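Local structure of galactose-binding lectin (Enterobacter cloacae subsp. cloacae, 6YF6) at residues A[99-102]-A[103-106]. The protein probably binds sugars through a calcium ion in this C-terminal lectin domain, which holds an alpha-L-fucoside ligand. Numbering follows the deposited sequence.
Sequences LKQA and NEWV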
loop_
_atom_site.group_PDB
_atom_site.type_symbol
_atom_site.label_atom_id
_atom_site.label_comp_id
_atom_site.label_asym_id
_atom_site.label_seq_id
_atom_site.Cartn_x
_atom_site.Cartn_y
_atom_site.Cartn_z
ATOM N N LEU A 99 -11.184 -12.924 6.112
ATOM C CA LEU A 99 -9.751 -12.931 5.845
ATOM C C LEU A 99 -9.249 -14.366 5.894
ATOM O O LEU A 99 -9.444 -15.060 6.902
ATOM C CB LEU A 99 -9.014 -12.070 6.864
ATOM C CG LEU A 99 -9.536 -10.642 7.027
ATOM C CD1 LEU A 99 -8.760 -9.918 8.116
ATOM C CD2 LEU A 99 -9.461 -9.883 5.710
ATOM N N LYS A 100 -8.598 -14.829 4.832
ATOM C CA LYS A 100 -8.273 -16.247 4.725
ATOM C C LYS A 100 -6.767 -16.513 4.621
ATOM O O LYS A 100 -6.228 -17.131 5.523
ATOM C CB LYS A 100 -9.076 -16.862 3.580
ATOM C CG LYS A 100 -10.536 -16.426 3.558
ATOM C CD LYS A 100 -11.183 -16.680 2.207
ATOM C CE LYS A 100 -12.229 -17.783 2.286
ATOM N NZ LYS A 100 -13.276 -17.617 1.242
ATOM N N GLN A 101 -6.084 -16.035 3.591
ATOM C CA GLN A 101 -4.662 -16.381 3.458
ATOM C C GLN A 101 -3.799 -15.488 4.344
ATOM O O GLN A 101 -3.909 -14.259 4.294
ATOM C CB GLN A 101 -4.224 -16.258 1.999
ATOM C CG GLN A 101 -2.801 -16.722 1.743
ATOM C CD GLN A 101 -2.598 -17.254 0.337
ATOM O OE1 GLN A 101 -1.784 -16.731 -0.424
ATOM N NE2 GLN A 101 -3.336 -18.303 -0.014
ATOM N N ALA A 102 -2.943 -16.106 5.157
ATOM C CA ALA A 102 -2.083 -15.340 6.049
ATOM C C ALA A 102 -1.150 -14.446 5.242
ATOM O O ALA A 102 -0.553 -14.882 4.252
ATOM C CB ALA A 102 -1.276 -16.282 6.944
ATOM N N ASN A 103 -1.049 -13.185 5.655
ATOM C CA ASN A 103 -0.125 -12.209 5.079
ATOM C C ASN A 103 -0.420 -11.894 3.618
ATOM O O ASN A 103 0.464 -11.431 2.889
ATOM C CB ASN A 103 1.321 -12.682 5.249
ATOM C CG ASN A 103 1.651 -12.989 6.693
ATOM O OD1 ASN A 103 1.610 -12.105 7.549
ATOM N ND2 ASN A 103 1.950 -14.250 6.978
ATOM N N GLU A 104 -1.651 -12.123 3.170
ATOM C CA GLU A 104 -2.138 -11.587 1.904
ATOM C C GLU A 104 -2.888 -10.301 2.230
ATOM O O GLU A 104 -3.949 -10.337 2.865
ATOM C CB GLU A 104 -3.035 -12.580 1.172
ATOM C CG GLU A 104 -3.804 -11.952 0.018
ATOM C CD GLU A 104 -4.463 -12.973 -0.888
ATOM O OE1 GLU A 104 -4.548 -14.158 -0.499
ATOM O OE2 GLU A 104 -4.895 -12.587 -1.995
ATOM N N TRP A 105 -2.336 -9.169 1.819
ATOM C CA TRP A 105 -2.924 -7.876 2.133
ATOM C C TRP A 105 -3.995 -7.550 1.100
ATOM O O TRP A 105 -3.731 -7.560 -0.106
ATOM C CB TRP A 105 -1.843 -6.800 2.192
ATOM C CG TRP A 105 -0.990 -6.945 3.432
ATOM C CD1 TRP A 105 0.184 -7.636 3.547
ATOM C CD2 TRP A 105 -1.263 -6.404 4.730
ATOM N NE1 TRP A 105 0.660 -7.553 4.834
ATOM C CE2 TRP A 105 -0.210 -6.804 5.580
ATOM C CE3 TRP A 105 -2.298 -5.625 5.257
ATOM C CZ2 TRP A 105 -0.159 -6.444 6.924
ATOM C CZ3 TRP A 105 -2.246 -5.269 6.596
ATOM C CH2 TRP A 105 -1.182 -5.679 7.413
ATOM N N VAL A 106 -5.208 -7.288 1.581
ATOM C CA VAL A 106 -6.348 -6.972 0.739
ATOM C C VAL A 106 -6.935 -5.653 1.220
ATOM O O VAL A 106 -6.587 -5.142 2.285
ATOM C CB VAL A 106 -7.421 -8.081 0.758
ATOM C CG1 VAL A 106 -6.819 -9.415 0.342
ATOM C CG2 VAL A 106 -8.058 -8.182 2.137
HETATM O O HOH W 1 -5.309 -11.865 4.351
HETATM O O HOH W 2 -7.103 -14.099 1.450
#
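Q101 and E104 are the first and last residues of a type II beta turn, with A102 and N103 at its corners, and their side chains cross at about a right angle. The turn lies in the loop that carries the chain from strand 91-98, at the edge of one antiparallel sheet, to strand 106-113, at the edge of the other, so it bridges the two sheets of the domain. Both chains run extended with CG anti to the backbone N (chi1 -175° in Q101), and the carboxylate oxygen comes nearest the root of the glutamine; amide and carboxylate planes are 52° apart. E104 OE1 lies 3.3 Å from Q101 CB, while the Q101 amide oxygen OE1 stays 3.8 Å from that same carboxylate oxygen. The turn closes through a weak bond from E104 N to Q101 O, 3.3 Å long. Q101 O also accepts from a water at 2.8 Å, and this water also donates to E104 O, a rather short contact, so it links the two arms of the turn. N103 takes the positive phi that a type II turn needs at its third residue, and its backbone pairs with R74 of strand 65-74. At the open end L99 CD2 approaches V106 CG2 at 4.2 Å, and both side chains also pack on I72. The turn lies outside the sugar site, the side chain of A102 being about 11 Å from the bound fucoside. A second water accepts from Q101 N at 3.1 Å and gives a weak bond to E104 OE1, 3.2 Å away.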